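PDB 6AGZ: Old Yellow Enzyme from Pichia, which probably uses bound flavin mononucleotide to carry out the asymmetric reduction of the carbon-carbon double bond of enone compounds. Local coordinates for residues 106-117 against 181-192; 232-240 against 277-285. One frame throughout, in Å; residues are numbered along the deposited sequence.

Contact 1: residues 106-117 against 181-192; sequences HISMQLWNLGRA and FDMVEVHSAHGY. With FMN (flavin mononucleotide), chain C.
Met-109 lays its CB over the middle of the Phe-181 ring, 3.7 Å from the ring centroid and almost on the ring normal. With CG anti to the backbone N (chi1 164°) and a bend at chi3, the methionine chain folds back over the same ring, so that its CE comes within 3.5 Å of Phe-181 CZ while SD approaches obliquely in a Met-aromatic contact. Ile-107 adds CG2 near Phe-181 CD1, and further along Leu-111 CG leans on Val-184 CG2. A flexible thioether chain and branched aliphatic ones suit this face, which meets helix 158-179 through Leu-111 and Phe-181.

A second, aromatic centre lies at the C-terminal ends of the strands, where Tyr-192 from the following turn joins Trp-112 and His-187. Trp-112 points its NE1 edge at the middle of the Tyr-192 face, an edge-to-face pair with planes at 71°, and Leu-114 CD2 and Ala-117 CB fill in beside the tyrosine. The Trp-112 five-membered ring and the His-187 ring run nearly parallel but slid apart, with little overlap.

Strands 106-112 and 183-187 are parallel neighbours, the third and fourth, in the eight-stranded TIM barrel. Backbone bonds alternate between them, among them Glu-185 N to Met-109 O and Leu-111 N to Glu-185 O. At the N-terminal end Asp-182 OD2 accepts Ile-107 N at 2.9 Å by its anti side, and His-101 holds the same oxygen.

At the C-terminal end Gln-110, extended beyond CG, spreads its amide over the His-187 ring, the planes 16° apart. Both amide ends read the flavin: NE2 donates to FMN O2 at 2.9 Å in a nearly straight bond, and OE1 accepts FMN N3, also at 2.9 Å. NE2 has a further, weak bond to Glu-185 OE2, whose other oxygen is bonded to Tyr-281.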
loop_
_atom_site.group_PDB
_atom_site.type_symbol
_atom_site.label_atom_id
_atom_site.label_comp_id
_atom_site.label_asym_id
_atom_site.label_seq_id
_atom_site.Cartn_x
_atom_site.Cartn_y
_atom_site.Cartn_z
ATOM N N HIS A 106 -28.712 -9.873 -13.432
ATOM C CA HIS A 106 -27.617 -9.539 -14.327
ATOM C C HIS A 106 -26.444 -10.459 -14.022
ATOM O O HIS A 106 -26.321 -10.992 -12.916
ATOM C CB HIS A 106 -27.216 -8.067 -14.176
ATOM C CG HIS A 106 -28.384 -7.140 -14.046
ATOM N ND1 HIS A 106 -28.900 -6.436 -15.113
ATOM C CD2 HIS A 106 -29.147 -6.812 -12.976
ATOM C CE1 HIS A 106 -29.924 -5.708 -14.704
ATOM N NE2 HIS A 106 -30.095 -5.918 -13.411
ATOM N N ILE A 107 -25.577 -10.650 -15.012
ATOM C CA ILE A 107 -24.542 -11.672 -14.918
ATOM C C ILE A 107 -23.253 -11.182 -15.567
ATOM O O ILE A 107 -23.272 -10.534 -16.619
ATOM C CB ILE A 107 -25.015 -13.003 -15.543
ATOM C CG1 ILE A 107 -23.996 -14.114 -15.291
ATOM C CG2 ILE A 107 -25.307 -12.839 -17.032
ATOM C CD1 ILE A 107 -24.536 -15.498 -15.573
ATOM N N SER A 108 -22.132 -11.482 -14.914
ATOM C CA SER A 108 -20.796 -11.259 -15.440
ATOM C C SER A 108 -20.081 -12.599 -15.548
ATOM O O SER A 108 -20.294 -13.496 -14.728
ATOM C CB SER A 108 -19.994 -10.309 -14.538
ATOM O OG SER A 108 -18.616 -10.317 -14.873
ATOM N N MET A 109 -19.242 -12.742 -16.568
ATOM C CA MET A 109 -18.454 -13.954 -16.756
ATOM C C MET A 109 -17.010 -13.691 -16.349
ATOM O O MET A 109 -16.382 -12.752 -16.850
ATOM C CB MET A 109 -18.510 -14.447 -18.201
ATOM C CG MET A 109 -17.415 -15.463 -18.514
ATOM S SD MET A 109 -17.581 -16.315 -20.093
ATOM C CE MET A 109 -18.826 -17.537 -19.700
ATOM N N GLN A 110 -16.489 -14.519 -15.448
ATOM C CA GLN A 110 -15.081 -14.468 -15.084
ATOM C C GLN A 110 -14.286 -15.348 -16.039
ATOM O O GLN A 110 -14.662 -16.497 -16.292
ATOM C CB GLN A 110 -14.868 -14.923 -13.640
ATOM C CG GLN A 110 -13.456 -14.671 -13.133
ATOM C CD GLN A 110 -13.153 -15.403 -11.840
ATOM O OE1 GLN A 110 -13.409 -16.598 -11.718
ATOM N NE2 GLN A 110 -12.604 -14.685 -10.867
ATOM N N LEU A 111 -13.194 -14.805 -16.572
ATOM C CA LEU A 111 -12.338 -15.526 -17.505
ATOM C C LEU A 111 -11.167 -16.150 -16.757
ATOM O O LEU A 111 -10.468 -15.464 -16.005
ATOM C CB LEU A 111 -11.825 -14.600 -18.608
ATOM C CG LEU A 111 -12.864 -14.095 -19.609
ATOM C CD1 LEU A 111 -12.188 -13.304 -20.722
ATOM C CD2 LEU A 111 -13.683 -15.246 -20.176
ATOM N N TRP A 112 -10.949 -17.442 -16.984
ATOM C CA TRP A 112 -9.956 -18.221 -16.258
ATOM C C TRP A 112 -8.756 -18.513 -17.148
ATOM O O TRP A 112 -8.901 -18.723 -18.357
ATOM C CB TRP A 112 -10.562 -19.539 -15.767
ATOM C CG TRP A 112 -10.031 -20.026 -14.450
ATOM C CD1 TRP A 112 -9.120 -19.405 -13.646
ATOM C CD2 TRP A 112 -10.395 -21.239 -13.782
ATOM N NE1 TRP A 112 -8.895 -20.159 -12.517
ATOM C CE2 TRP A 112 -9.669 -21.287 -12.575
ATOM C CE3 TRP A 112 -11.275 -22.284 -14.082
ATOM C CZ2 TRP A 112 -9.785 -22.345 -11.678
ATOM C CZ3 TRP A 112 -11.389 -23.331 -13.189
ATOM C CH2 TRP A 112 -10.649 -23.354 -12.002
ATOM N N ASN A 113 -7.571 -18.523 -16.542
ATOM C CA ASN A 113 -6.358 -18.985 -17.209
ATOM C C ASN A 113 -5.493 -19.652 -16.153
ATOM O O ASN A 113 -5.057 -18.993 -15.204
ATOM C CB ASN A 113 -5.608 -17.835 -17.887
ATOM C CG ASN A 113 -4.563 -18.323 -18.874
ATOM O OD1 ASN A 113 -3.984 -19.398 -18.707
ATOM N ND2 ASN A 113 -4.321 -17.536 -19.915
ATOM N N LEU A 114 -5.248 -20.953 -16.319
ATOM C CA LEU A 114 -4.691 -21.751 -15.232
ATOM C C LEU A 114 -3.186 -21.562 -15.082
ATOM O O LEU A 114 -2.688 -21.418 -13.960
ATOM C CB LEU A 114 -5.023 -23.226 -15.451
ATOM C CG LEU A 114 -6.515 -23.562 -15.426
ATOM C CD1 LEU A 114 -6.740 -25.063 -15.480
ATOM C CD2 LEU A 114 -7.168 -22.967 -14.191
ATOM N N GLY A 115 -2.445 -21.565 -16.187
ATOM C CA GLY A 115 -0.999 -21.502 -16.070
ATOM C C GLY A 115 -0.448 -22.785 -15.476
ATOM O O GLY A 115 -0.861 -23.893 -15.834
ATOM N N ARG A 116 0.498 -22.638 -14.545
ATOM C CA ARG A 116 1.109 -23.794 -13.899
ATOM C C ARG A 116 0.170 -24.506 -12.929
ATOM O O ARG A 116 0.594 -25.468 -12.280
ATOM C CB ARG A 116 2.388 -23.376 -13.168
ATOM C CG ARG A 116 2.156 -22.560 -11.906
ATOM C CD ARG A 116 3.479 -22.163 -11.266
ATOM N NE ARG A 116 3.297 -21.528 -9.964
ATOM C CZ ARG A 116 4.296 -21.149 -9.174
ATOM N NH1 ARG A 116 5.553 -21.338 -9.552
ATOM N NH2 ARG A 116 4.039 -20.578 -8.004
ATOM N N ALA A 117 -1.076 -24.060 -12.810
ATOM C CA ALA A 117 -2.063 -24.701 -11.952
ATOM C C ALA A 117 -2.896 -25.744 -12.683
ATOM O O ALA A 117 -3.738 -26.397 -12.056
ATOM C CB ALA A 117 -2.987 -23.644 -11.339
ATOM N N PHE A 181 -23.305 -11.225 -21.929
ATOM C CA PHE A 181 -22.978 -10.952 -20.535
ATOM C C PHE A 181 -22.882 -9.449 -20.291
ATOM O O PHE A 181 -22.541 -8.671 -21.185
ATOM C CB PHE A 181 -21.656 -11.620 -20.147
ATOM C CG PHE A 181 -21.743 -13.112 -19.997
ATOM C CD1 PHE A 181 -22.118 -13.679 -18.789
ATOM C CD2 PHE A 181 -21.428 -13.951 -21.054
ATOM C CE1 PHE A 181 -22.191 -15.052 -18.642
ATOM C CE2 PHE A 181 -21.499 -15.325 -20.913
ATOM C CZ PHE A 181 -21.880 -15.876 -19.706
ATOM N N ASP A 182 -23.184 -9.041 -19.056
ATOM C CA ASP A 182 -23.125 -7.624 -18.718
ATOM C C ASP A 182 -21.691 -7.162 -18.495
ATOM O O ASP A 182 -21.340 -6.030 -18.848
ATOM C CB ASP A 182 -23.979 -7.339 -17.483
ATOM C CG ASP A 182 -25.442 -7.675 -17.696
ATOM O OD1 ASP A 182 -26.148 -6.879 -18.353
ATOM O OD2 ASP A 182 -25.890 -8.735 -17.212
ATOM N N MET A 183 -20.852 -8.015 -17.913
ATOM C CA MET A 183 -19.441 -7.714 -17.738
ATOM C C MET A 183 -18.621 -8.951 -18.061
ATOM O O MET A 183 -19.148 -10.057 -18.215
ATOM C CB MET A 183 -19.111 -7.248 -16.313
ATOM C CG MET A 183 -19.833 -6.000 -15.861
ATOM S SD MET A 183 -21.316 -6.394 -14.921
ATOM C CE MET A 183 -21.805 -4.760 -14.372
ATOM N N VAL A 184 -17.313 -8.746 -18.159
ATOM C CA VAL A 184 -16.344 -9.828 -18.236
ATOM C C VAL A 184 -15.277 -9.549 -17.185
ATOM O O VAL A 184 -14.734 -8.440 -17.121
ATOM C CB VAL A 184 -15.750 -9.971 -19.654
ATOM C CG1 VAL A 184 -14.864 -8.782 -20.040
ATOM C CG2 VAL A 184 -15.005 -11.278 -19.788
ATOM N N GLU A 185 -15.029 -10.525 -16.318
ATOM C CA GLU A 185 -14.160 -10.339 -15.163
ATOM C C GLU A 185 -12.861 -11.098 -15.382
ATOM O O GLU A 185 -12.873 -12.315 -15.595
ATOM C CB GLU A 185 -14.838 -10.801 -13.873
ATOM C CG GLU A 185 -13.916 -10.763 -12.663
ATOM C CD GLU A 185 -14.605 -11.196 -11.386
ATOM O OE1 GLU A 185 -15.811 -10.912 -11.234
ATOM O OE2 GLU A 185 -13.941 -11.823 -10.535
ATOM N N VAL A 186 -11.746 -10.380 -15.324
ATOM C CA VAL A 186 -10.432 -10.981 -15.507
ATOM C C VAL A 186 -9.991 -11.578 -14.175
ATOM O O VAL A 186 -9.777 -10.857 -13.196
ATOM C CB VAL A 186 -9.420 -9.957 -16.028
ATOM C CG1 VAL A 186 -8.037 -10.540 -16.007
ATOM C CG2 VAL A 186 -9.790 -9.530 -17.441
ATOM N N HIS A 187 -9.876 -12.905 -14.133
ATOM C CA HIS A 187 -9.392 -13.611 -12.951
ATOM C C HIS A 187 -7.881 -13.440 -12.877
ATOM O O HIS A 187 -7.144 -13.992 -13.701
ATOM C CB HIS A 187 -9.782 -15.085 -13.016
ATOM C CG HIS A 187 -9.582 -15.831 -11.732
ATOM N ND1 HIS A 187 -8.777 -15.365 -10.714
ATOM C CD2 HIS A 187 -10.084 -17.013 -11.302
ATOM C CE1 HIS A 187 -8.792 -16.227 -9.714
ATOM N NE2 HIS A 187 -9.578 -17.235 -10.045
ATOM N N SER A 188 -7.418 -12.667 -11.901
ATOM C CA SER A 188 -5.998 -12.411 -11.698
ATOM C C SER A 188 -5.609 -12.705 -10.259
ATOM O O SER A 188 -4.780 -12.012 -9.662
ATOM C CB SER A 188 -5.643 -10.973 -12.072
ATOM O OG SER A 188 -4.245 -10.759 -12.009
ATOM N N ALA A 189 -6.204 -13.744 -9.678
ATOM C CA ALA A 189 -6.023 -14.065 -8.272
ATOM C C ALA A 189 -5.729 -15.550 -8.103
ATOM O O ALA A 189 -5.784 -16.334 -9.054
ATOM C CB ALA A 189 -7.262 -13.676 -7.455
ATOM N N HIS A 190 -5.390 -15.918 -6.865
ATOM C CA HIS A 190 -5.355 -17.312 -6.420
ATOM C C HIS A 190 -4.317 -18.141 -7.176
ATOM O O HIS A 190 -4.517 -19.329 -7.436
ATOM C CB HIS A 190 -6.740 -17.953 -6.527
ATOM C CG HIS A 190 -7.764 -17.323 -5.635
ATOM N ND1 HIS A 190 -9.093 -17.215 -5.986
ATOM C CD2 HIS A 190 -7.653 -16.768 -4.404
ATOM C CE1 HIS A 190 -9.756 -16.619 -5.010
ATOM N NE2 HIS A 190 -8.907 -16.339 -4.038
ATOM N N GLY A 191 -3.190 -17.519 -7.516
ATOM C CA GLY A 191 -2.078 -18.271 -8.065
ATOM C C GLY A 191 -2.278 -18.823 -9.457
ATOM O O GLY A 191 -1.531 -19.715 -9.868
ATOM N N TYR A 192 -3.274 -18.339 -10.192
ATOM C CA TYR A 192 -3.434 -18.725 -11.586
ATOM C C TYR A 192 -2.541 -17.822 -12.439
ATOM O O TYR A 192 -1.763 -17.021 -11.913
ATOM C CB TYR A 192 -4.914 -18.703 -11.964
ATOM C CG TYR A 192 -5.731 -19.688 -11.148
ATOM C CD1 TYR A 192 -6.522 -19.260 -10.088
ATOM C CD2 TYR A 192 -5.683 -21.051 -11.418
ATOM C CE1 TYR A 192 -7.258 -20.160 -9.333
ATOM C CE2 TYR A 192 -6.415 -21.958 -10.668
ATOM C CZ TYR A 192 -7.199 -21.507 -9.627
ATOM O OH TYR A 192 -7.928 -22.403 -8.879
HETATM N N1 FMN C . -13.109 -17.569 -6.873
HETATM C C2 FMN C . -12.775 -17.174 -8.155
HETATM O O2 FMN C . -12.308 -16.052 -8.351
HETATM N N3 FMN C . -12.962 -18.033 -9.218
HETATM C C4 FMN C . -13.484 -19.290 -9.001
HETATM O O4 FMN C . -13.654 -20.062 -9.943
HETATM C C4A FMN C . -13.820 -19.688 -7.713
HETATM N N5 FMN C . -14.341 -20.943 -7.501
HETATM C C5A FMN C . -14.680 -21.344 -6.227
HETATM C C6 FMN C . -15.205 -22.614 -6.022
HETATM C C7 FMN C . -15.548 -23.027 -4.742
HETATM C C7M FMN C . -16.118 -24.395 -4.522
HETATM C C8 FMN C . -15.365 -22.171 -3.664
HETATM C C8M FMN C . -15.735 -22.615 -2.280
HETATM C C9 FMN C . -14.838 -20.903 -3.870
HETATM C C9A FMN C . -14.495 -20.484 -5.152
HETATM N N10 FMN C . -13.968 -19.221 -5.363
HETATM C C10 FMN C . -13.631 -18.824 -6.644
HETATM C "C1'" FMN C . -13.776 -18.281 -4.207
HETATM C "C2'" FMN C . -15.107 -17.563 -3.968
HETATM O "O2'" FMN C . -15.439 -16.809 -5.114
HETATM C "C3'" FMN C . -15.096 -16.660 -2.736
HETATM O "O3'" FMN C . -14.164 -15.616 -2.911
HETATM C "C4'" FMN C . -14.764 -17.454 -1.476
HETATM O "O4'" FMN C . -15.541 -18.630 -1.440
HETATM C "C5'" FMN C . -15.040 -16.651 -0.212
HETATM O "O5'" FMN C . -16.376 -16.201 -0.220
HETATM P P FMN C . -17.450 -16.841 0.794
HETATM O O1P FMN C . -16.903 -16.771 2.200
HETATM O O2P FMN C . -18.746 -16.070 0.721
HETATM O O3P FMN C . -17.697 -18.279 0.406
HETATM O O HOH W 1 -7.741 -15.068 -16.075
HETATM O O HOH W 2 -5.225 -16.265 -14.509
HETATM O O HOH W 3 0.698 -20.496 -8.935
#

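Contact 2: residues 232-240 against 277-285. With FMN (flavin mononucleotide), chain C.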
loop_
_atom_site.group_PDB
_atom_site.type_symbol
_atom_site.label_atom_id
_atom_site.label_comp_id
_atom_site.label_asym_id
_atom_site.label_seq_id
_atom_site.Cartn_x
_atom_site.Cartn_y
_atom_site.Cartn_z
ATOM N N GLY A 232 -15.236 -2.054 -23.967
ATOM C CA GLY A 232 -15.564 -0.909 -23.139
ATOM C C GLY A 232 -15.309 -1.150 -21.665
ATOM O O GLY A 232 -15.536 -2.253 -21.164
ATOM N N ALA A 233 -14.844 -0.115 -20.959
ATOM C CA ALA A 233 -14.416 -0.288 -19.573
ATOM C C ALA A 233 -15.574 -0.692 -18.668
ATOM O O ALA A 233 -15.391 -1.477 -17.729
ATOM C CB ALA A 233 -13.762 0.995 -19.063
ATOM N N ASP A 234 -16.775 -0.171 -18.928
ATOM C CA ASP A 234 -17.917 -0.488 -18.076
ATOM C C ASP A 234 -18.397 -1.927 -18.226
ATOM O O ASP A 234 -19.324 -2.326 -17.511
ATOM C CB ASP A 234 -19.070 0.479 -18.356
ATOM C CG ASP A 234 -19.169 0.866 -19.815
ATOM O OD1 ASP A 234 -18.747 0.067 -20.678
ATOM O OD2 ASP A 234 -19.665 1.976 -20.101
ATOM N N HIS A 235 -17.798 -2.712 -19.124
ATOM C CA HIS A 235 -18.087 -4.134 -19.249
ATOM C C HIS A 235 -16.911 -4.996 -18.802
ATOM O O HIS A 235 -16.866 -6.190 -19.119
ATOM C CB HIS A 235 -18.469 -4.476 -20.691
ATOM C CG HIS A 235 -19.654 -3.717 -21.204
ATOM N ND1 HIS A 235 -20.951 -4.145 -21.013
ATOM C CD2 HIS A 235 -19.738 -2.566 -21.911
ATOM C CE1 HIS A 235 -21.782 -3.286 -21.577
ATOM N NE2 HIS A 235 -21.071 -2.319 -22.128
ATOM N N VAL A 236 -15.959 -4.416 -18.071
ATOM C CA VAL A 236 -14.722 -5.093 -17.698
ATOM C C VAL A 236 -14.551 -5.023 -16.186
ATOM O O VAL A 236 -14.913 -4.024 -15.553
ATOM C CB VAL A 236 -13.499 -4.474 -18.413
ATOM C CG1 VAL A 236 -12.219 -5.216 -18.051
ATOM C CG2 VAL A 236 -13.702 -4.487 -19.916
ATOM N N ALA A 237 -14.000 -6.090 -15.610
ATOM C CA ALA A 237 -13.682 -6.149 -14.192
ATOM C C ALA A 237 -12.426 -6.993 -14.015
ATOM O O ALA A 237 -11.857 -7.506 -14.982
ATOM C CB ALA A 237 -14.854 -6.713 -13.388
ATOM N N VAL A 238 -11.998 -7.141 -12.761
ATOM C CA VAL A 238 -10.797 -7.904 -12.440
ATOM C C VAL A 238 -10.889 -8.327 -10.983
ATOM O O VAL A 238 -11.506 -7.642 -10.162
ATOM C CB VAL A 238 -9.516 -7.076 -12.725
ATOM C CG1 VAL A 238 -9.438 -5.868 -11.800
ATOM C CG2 VAL A 238 -8.266 -7.941 -12.604
ATOM N N ARG A 239 -10.288 -9.470 -10.662
ATOM C CA ARG A 239 -10.211 -9.938 -9.284
ATOM C C ARG A 239 -8.756 -10.077 -8.861
ATOM O O ARG A 239 -7.921 -10.578 -9.621
ATOM C CB ARG A 239 -10.936 -11.272 -9.093
ATOM C CG ARG A 239 -11.017 -11.689 -7.632
ATOM C CD ARG A 239 -11.962 -12.851 -7.414
ATOM N NE ARG A 239 -12.794 -12.635 -6.235
ATOM C CZ ARG A 239 -13.538 -13.573 -5.661
ATOM N NH1 ARG A 239 -13.550 -14.804 -6.150
ATOM N NH2 ARG A 239 -14.265 -13.281 -4.592
ATOM N N LEU A 240 -8.463 -9.630 -7.640
ATOM C CA LEU A 240 -7.124 -9.680 -7.073
ATOM C C LEU A 240 -7.187 -10.264 -5.668
ATOM O O LEU A 240 -8.171 -10.081 -4.946
ATOM C CB LEU A 240 -6.483 -8.284 -7.028
ATOM C CG LEU A 240 -6.403 -7.522 -8.353
ATOM C CD1 LEU A 240 -6.125 -6.047 -8.109
ATOM C CD2 LEU A 240 -5.338 -8.125 -9.257
ATOM N N LYS A 277 -11.621 5.634 -18.385
ATOM C CA LYS A 277 -11.868 4.202 -18.573
ATOM C C LYS A 277 -11.969 3.577 -17.185
ATOM O O LYS A 277 -10.997 3.029 -16.658
ATOM C CB LYS A 277 -10.777 3.553 -19.421
ATOM C CG LYS A 277 -10.534 4.248 -20.750
ATOM C CD LYS A 277 -9.531 3.484 -21.593
ATOM C CE LYS A 277 -8.252 3.219 -20.820
ATOM N NZ LYS A 277 -7.658 1.901 -21.170
ATOM N N ARG A 278 -13.163 3.652 -16.605
ATOM C CA ARG A 278 -13.430 3.160 -15.261
ATOM C C ARG A 278 -14.005 1.754 -15.356
ATOM O O ARG A 278 -15.042 1.547 -15.998
ATOM C CB ARG A 278 -14.396 4.092 -14.528
ATOM C CG ARG A 278 -15.032 3.497 -13.278
ATOM C CD ARG A 278 -14.110 3.578 -12.070
ATOM N NE ARG A 278 -13.871 4.958 -11.654
ATOM C CZ ARG A 278 -13.041 5.313 -10.678
ATOM N NH1 ARG A 278 -12.360 4.388 -10.014
ATOM N NH2 ARG A 278 -12.883 6.592 -10.371
ATOM N N LEU A 279 -13.330 0.792 -14.729
ATOM C CA LEU A 279 -13.822 -0.578 -14.720
ATOM C C LEU A 279 -15.195 -0.646 -14.062
ATOM O O LEU A 279 -15.554 0.194 -13.232
ATOM C CB LEU A 279 -12.847 -1.499 -13.983
ATOM C CG LEU A 279 -11.452 -1.698 -14.575
ATOM C CD1 LEU A 279 -10.671 -2.725 -13.764
ATOM C CD2 LEU A 279 -11.541 -2.119 -16.033
ATOM N N ALA A 280 -15.973 -1.658 -14.454
ATOM C CA ALA A 280 -17.271 -1.873 -13.826
ATOM C C ALA A 280 -17.117 -2.090 -12.326
ATOM O O ALA A 280 -17.841 -1.492 -11.523
ATOM C CB ALA A 280 -17.980 -3.061 -14.477
ATOM N N TYR A 281 -16.163 -2.930 -11.932
ATOM C CA TYR A 281 -15.878 -3.160 -10.523
ATOM C C TYR A 281 -14.515 -3.824 -10.395
ATOM O O TYR A 281 -13.983 -4.386 -11.355
ATOM C CB TYR A 281 -16.959 -4.021 -9.858
ATOM C CG TYR A 281 -17.102 -5.414 -10.437
ATOM C CD1 TYR A 281 -17.938 -5.655 -11.521
ATOM C CD2 TYR A 281 -16.412 -6.490 -9.891
ATOM C CE1 TYR A 281 -18.078 -6.926 -12.049
ATOM C CE2 TYR A 281 -16.543 -7.764 -10.412
ATOM C CZ TYR A 281 -17.378 -7.976 -11.491
ATOM O OH TYR A 281 -17.510 -9.241 -12.014
ATOM N N VAL A 282 -13.953 -3.739 -9.192
ATOM C CA VAL A 282 -12.749 -4.470 -8.817
ATOM C C VAL A 282 -13.121 -5.427 -7.694
ATOM O O VAL A 282 -13.670 -5.003 -6.670
ATOM C CB VAL A 282 -11.612 -3.526 -8.383
ATOM C CG1 VAL A 282 -10.443 -4.323 -7.831
ATOM C CG2 VAL A 282 -11.162 -2.668 -9.554
ATOM N N SER A 283 -12.831 -6.711 -7.888
ATOM C CA SER A 283 -13.212 -7.750 -6.941
ATOM C C SER A 283 -12.029 -8.091 -6.043
ATOM O O SER A 283 -10.930 -8.364 -6.533
ATOM C CB SER A 283 -13.697 -9.001 -7.673
ATOM O OG SER A 283 -14.143 -9.981 -6.753
ATOM N N ILE A 284 -12.261 -8.074 -4.731
ATOM C CA ILE A 284 -11.227 -8.324 -3.738
ATOM C C ILE A 284 -11.732 -9.329 -2.713
ATOM O O ILE A 284 -12.931 -9.420 -2.421
ATOM C CB ILE A 284 -10.760 -7.023 -3.037
ATOM C CG1 ILE A 284 -11.834 -6.486 -2.090
ATOM C CG2 ILE A 284 -10.380 -5.965 -4.062
ATOM C CD1 ILE A 284 -11.380 -5.276 -1.302
ATOM N N VAL A 285 -10.790 -10.086 -2.158
ATOM C CA VAL A 285 -11.066 -11.151 -1.204
ATOM C C VAL A 285 -10.646 -10.683 0.182
ATOM O O VAL A 285 -9.504 -10.248 0.380
ATOM C CB VAL A 285 -10.335 -12.449 -1.591
ATOM C CG1 VAL A 285 -10.340 -13.425 -0.428
ATOM C CG2 VAL A 285 -10.981 -13.062 -2.823
HETATM N N1 FMN C . -13.109 -17.569 -6.873
HETATM C C2 FMN C . -12.775 -17.174 -8.155
HETATM O O2 FMN C . -12.308 -16.052 -8.351
HETATM N N3 FMN C . -12.962 -18.033 -9.218
HETATM C C4 FMN C . -13.484 -19.290 -9.001
HETATM O O4 FMN C . -13.654 -20.062 -9.943
HETATM C C4A FMN C . -13.820 -19.688 -7.713
HETATM N N5 FMN C . -14.341 -20.943 -7.501
HETATM C C5A FMN C . -14.680 -21.344 -6.227
HETATM C C6 FMN C . -15.205 -22.614 -6.022
HETATM C C7 FMN C . -15.548 -23.027 -4.742
HETATM C C7M FMN C . -16.118 -24.395 -4.522
HETATM C C8 FMN C . -15.365 -22.171 -3.664
HETATM C C8M FMN C . -15.735 -22.615 -2.280
HETATM C C9 FMN C . -14.838 -20.903 -3.870
HETATM C C9A FMN C . -14.495 -20.484 -5.152
HETATM N N10 FMN C . -13.968 -19.221 -5.363
HETATM C C10 FMN C . -13.631 -18.824 -6.644
HETATM C "C1'" FMN C . -13.776 -18.281 -4.207
HETATM C "C2'" FMN C . -15.107 -17.563 -3.968
HETATM O "O2'" FMN C . -15.439 -16.809 -5.114
HETATM C "C3'" FMN C . -15.096 -16.660 -2.736
HETATM O "O3'" FMN C . -14.164 -15.616 -2.911
HETATM C "C4'" FMN C . -14.764 -17.454 -1.476
HETATM O "O4'" FMN C . -15.541 -18.630 -1.440
HETATM C "C5'" FMN C . -15.040 -16.651 -0.212
HETATM O "O5'" FMN C . -16.376 -16.201 -0.220
HETATM P P FMN C . -17.450 -16.841 0.794
HETATM O O1P FMN C . -16.903 -16.771 2.200
HETATM O O2P FMN C . -18.746 -16.070 0.721
HETATM O O3P FMN C . -17.697 -18.279 0.406
HETATM O O HOH W 4 -14.386 -10.556 -4.320
HETATM O O HOH W 5 -8.398 -9.382 -2.454
#
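Strands 236-240 and 281-285 are the fifth and sixth of the TIM barrel, joined by a right-handed beta-alpha-beta crossover through helix 258-274. Arg-239 and Ser-283 sit side by side on the barrel's inner face. Between their strands Ser-283 N donates to Val-238 O at 2.8 Å and Leu-240 N to Ser-283 O, both nearly straight. Where strand 236-240 begins, Ala-280 N donates to Val-236 O and only weakly to Ala-233 O; a small side chain suits the spot, since Ala-280 CB lies only 3.4 Å from Val-236 O.

Ala-237 pushes its CB against the centre of the Tyr-281 ring, 3.4 Å from the centroid. The ring is brought over the methyl because Tyr-281 CG stands between the backbone N and the carbonyl carbon (chi1 62°), and its OH is held by Ser-108 and Glu-185. On the opposite face of the sheet, Leu-279 divides its branches: CD2 meets Val-236 CG1 at 3.8 Å, and CD1 meets Val-238 CG1.

Arg-239 reaches past Ser-283 to the cofactor. Its NE makes a weak bond to Ser-283 OG, and Val-285 CG2 lies over one face of the guanidinium, offset toward its rim. NH1 donates to FMN O2 at 2.8 Å and to FMN O2' at 2.9 Å; NH2 gives a weak bond to FMN O3' and a firmer one to a water shared with Ser-283 OG and Ile-284 O. A cation beside FMN O2 would be expected to stabilise negative charge on the reduced flavin. A flavin held at the C-terminal ends of the barrel strands is characteristic of the old yellow enzyme family.

Both contacts are buried strand pairs of one barrel, and strand 183-187 of contact 1 is the direct neighbour of strand 236-240 of contact 2. Contact 1 lies near the centre of the chain; contact 2 stands farther out, and its 232-235 and 277-278 ends are partly exposed. The two join through Val-184 N and His-235 O and through a polar pair inside the barrel. They converge on FMN O2 with different chemistry: contact 1 offers a neutral amide that matches the flavin ring edge, whereas contact 2 brings a cation that also reaches the ribityl hydroxyls. Contact 1 gathers three aromatic rings at its C-terminal end, whereas contact 2 has a single tyrosine ring against a methyl group.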